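Local coordinates for putative uncharacterized protein ORP (Desulfovibrio gigas, PDB 2WFB) that is of uncharacterised function but is associated with a mixed molybdenum-copper sulphide cluster, which it probably binds or helps to assemble, at residues Gly74-Gly77 against Pro78-Gln82. Numbering follows the deposited sequence.
Sequences GYVG and PKAFQ. With PO4 (phosphate ion), chain D; PO4 (phosphate ion), chain B.
Gly-77 N, in the loop just before helix 78-86, donates to O2 of the chain B phosphate across 2.7 Å, with an N-H...O angle of 153°. A second phosphate, labelled chain D, is gripped by two backbone amides of the first helical turn. Lys-79 N reaches its O2 at 2.8 Å with an angle of 162°, and Ala-80 N reaches its O1 at 3.0 Å. The Ala-80 methyl faces both ions, with CB 3.2 Å from O1 of the chain D ion and 3.5 Å from O2 of the chain B ion. The chain D ion also lies against the backbone of Gly-77, the N-cap residue. This is the classic capture of an anion at a helix N-terminus, where first-turn N-H groups that have no acceptor within the helix, and the helix dipole, would both favour negative charge. The turn follows strand 68-72 of the mixed sheet, in a strand-loop-helix passage of the dinitrogenase iron-molybdenum cofactor family. Both ions probably come from the crystallisation liquor, although they may mark a pocket for anionic ligands; Lys-120 NZ and Gly-25 N contribute further hydrogen bonds to phosphate. Behind the polar end, Phe-81 N donates to Gly-77 O over 2.9 Å, closing the first helical turn. The Val-76 side chain packs against this turn through both methyls. With CG2 anti to the backbone N, that methyl meets Ala-80 CB at 3.6 Å and Phe-81 CB at 4.1 Å, while CG1 approaches the edge of the Phe-81 ring at CD1. Val-91 of strand 90-92 touches the side chains of both Val-76 and Phe-81, and Asn-119 OD1 accepts a hydrogen bond from Val-76 N.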
ATOM      1  N   GLY A  74      -5.223  -4.117  -3.513  1.00 15.35           N
ATOM      2  CA  GLY A  74      -6.196  -5.125  -3.892  1.00 15.37           C
ATOM      3  C   GLY A  74      -6.030  -6.375  -3.047  1.00 15.88           C
ATOM      4  O   GLY A  74      -6.828  -6.628  -2.145  1.00 15.86           O
ATOM      5  N   TYR A  75      -4.976  -7.140  -3.335  1.00 15.55           N
ATOM      6  CA  TYR A  75      -4.735  -8.452  -2.723  1.00 16.42           C
ATOM      7  C   TYR A  75      -3.380  -8.480  -2.031  1.00 16.27           C
ATOM      8  O   TYR A  75      -2.400  -7.902  -2.533  1.00 16.40           O
ATOM      9  CB  TYR A  75      -4.759  -9.562  -3.810  1.00 16.28           C
ATOM     10  CG  TYR A  75      -6.067  -9.631  -4.548  1.00 18.38           C
ATOM     11  CD1 TYR A  75      -7.129 -10.372  -4.030  1.00 21.82           C
ATOM     12  CD2 TYR A  75      -6.266  -8.923  -5.721  1.00 21.08           C
ATOM     13  CE1 TYR A  75      -8.346 -10.431  -4.671  1.00 23.88           C
ATOM     14  CE2 TYR A  75      -7.496  -8.967  -6.388  1.00 23.85           C
ATOM     15  CZ  TYR A  75      -8.526  -9.735  -5.849  1.00 26.41           C
ATOM     16  OH  TYR A  75      -9.760  -9.813  -6.468  1.00 29.38           O
ATOM     17  N   VAL A  76      -3.325  -9.191  -0.914  1.00 16.41           N
ATOM     18  CA  VAL A  76      -2.085  -9.422  -0.173  1.00 17.29           C
ATOM     19  C   VAL A  76      -2.103 -10.838   0.420  1.00 17.68           C
ATOM     20  O   VAL A  76      -3.099 -11.255   1.012  1.00 18.93           O
ATOM     21  CB  VAL A  76      -1.812  -8.284   0.905  1.00 17.46           C
ATOM     22  CG1 VAL A  76      -3.018  -7.938   1.665  1.00 17.32           C
ATOM     23  CG2 VAL A  76      -0.663  -8.633   1.877  1.00 18.09           C
ATOM     24  N   GLY A  77      -1.003 -11.562   0.241  1.00 17.55           N
ATOM     25  CA  GLY A  77      -0.872 -12.949   0.691  1.00 18.12           C
ATOM     26  C   GLY A  77      -0.445 -13.025   2.153  1.00 18.67           C
ATOM     27  O   GLY A  77      -0.231 -11.985   2.785  1.00 17.95           O
ATOM     28  N   PRO A  78      -0.331 -14.251   2.703  1.00 19.33           N
ATOM     29  CA  PRO A  78      -0.115 -14.450   4.155  1.00 19.65           C
ATOM     30  C   PRO A  78       1.182 -13.871   4.728  1.00 19.16           C
ATOM     31  O   PRO A  78       1.164 -13.239   5.778  1.00 19.24           O
ATOM     32  CB  PRO A  78      -0.118 -15.970   4.304  1.00 19.63           C
ATOM     33  CG  PRO A  78      -0.941 -16.447   3.141  1.00 21.92           C
ATOM     34  CD  PRO A  78      -0.521 -15.541   2.011  1.00 20.23           C
ATOM     35  N   LYS A  79       2.301 -14.098   4.060  1.00 19.07           N
ATOM     36  CA  LYS A  79       3.566 -13.647   4.606  1.00 18.59           C
ATOM     37  C   LYS A  79       3.693 -12.122   4.510  1.00 18.13           C
ATOM     38  O   LYS A  79       4.213 -11.471   5.435  1.00 17.76           O
ATOM     39  CB  LYS A  79       4.725 -14.389   3.950  1.00 19.49           C
ATOM     40  CG  LYS A  79       4.727 -15.892   4.318  1.00 21.64           C
ATOM     41  CD  LYS A  79       6.018 -16.582   3.896  1.00 27.02           C
ATOM     42  CE  LYS A  79       6.092 -18.008   4.483  1.00 29.86           C
ATOM     43  NZ  LYS A  79       7.368 -18.726   4.120  1.00 34.09           N
ATOM     44  N   ALA A  80       3.211 -11.556   3.403  1.00 17.26           N
ATOM     45  CA  ALA A  80       3.193 -10.113   3.241  1.00 16.30           C
ATOM     46  C   ALA A  80       2.317  -9.477   4.307  1.00 16.29           C
ATOM     47  O   ALA A  80       2.717  -8.482   4.916  1.00 16.54           O
ATOM     48  CB  ALA A  80       2.733  -9.730   1.877  1.00 15.72           C
ATOM     49  N   PHE A  81       1.129 -10.043   4.531  1.00 16.20           N
ATOM     50  CA  PHE A  81       0.231  -9.528   5.557  1.00 17.16           C
ATOM     51  C   PHE A  81       0.879  -9.529   6.948  1.00 17.60           C
ATOM     52  O   PHE A  81       0.747  -8.552   7.690  1.00 16.95           O
ATOM     53  CB  PHE A  81      -1.084 -10.304   5.618  1.00 17.35           C
ATOM     54  CG  PHE A  81      -2.156  -9.586   6.392  1.00 18.91           C
ATOM     55  CD1 PHE A  81      -2.956  -8.634   5.760  1.00 18.91           C
ATOM     56  CD2 PHE A  81      -2.341  -9.835   7.753  1.00 20.56           C
ATOM     57  CE1 PHE A  81      -3.920  -7.948   6.452  1.00 21.26           C
ATOM     58  CE2 PHE A  81      -3.323  -9.146   8.475  1.00 21.54           C
ATOM     59  CZ  PHE A  81      -4.105  -8.199   7.833  1.00 21.83           C
ATOM     60  N   GLN A  82       1.552 -10.624   7.301  1.00 17.46           N
ATOM     61  CA  GLN A  82       2.241 -10.732   8.601  1.00 18.36           C
ATOM     62  C   GLN A  82       3.349  -9.680   8.747  1.00 17.89           C
ATOM     63  O   GLN A  82       3.496  -9.056   9.805  1.00 17.67           O
ATOM     64  CB  GLN A  82       2.845 -12.123   8.759  1.00 19.38           C
ATOM     65  CG  GLN A  82       3.807 -12.231   9.930  1.00 24.21           C
ATOM     66  CD  GLN A  82       4.695 -13.445   9.841  1.00 33.10           C
ATOM     67  OE1 GLN A  82       4.236 -14.554   9.509  1.00 37.03           O
ATOM     68  NE2 GLN A  82       5.985 -13.252  10.139  1.00 35.90           N
TER
HETATM   69  P   PO4 D1123       2.817 -14.172   0.255  1.00 40.59           P
HETATM   70  O1  PO4 D1123       2.642 -12.757   0.716  1.00 37.34           O
HETATM   71  O2  PO4 D1123       2.617 -15.073   1.445  1.00 38.77           O
HETATM   72  O3  PO4 D1123       1.853 -14.484  -0.872  1.00 40.47           O
HETATM   73  O4  PO4 D1123       4.213 -14.374  -0.267  1.00 42.14           O
HETATM   74  P   PO4 B1121       2.085 -10.821  -2.227  1.00 20.16           P
HETATM   75  O1  PO4 B1121       1.422  -9.661  -2.847  1.00 20.13           O
HETATM   76  O2  PO4 B1121       1.335 -11.168  -0.985  1.00 22.11           O
HETATM   77  O3  PO4 B1121       2.093 -11.967  -3.173  1.00 20.78           O
HETATM   78  O4  PO4 B1121       3.505 -10.446  -1.877  1.00 21.45           O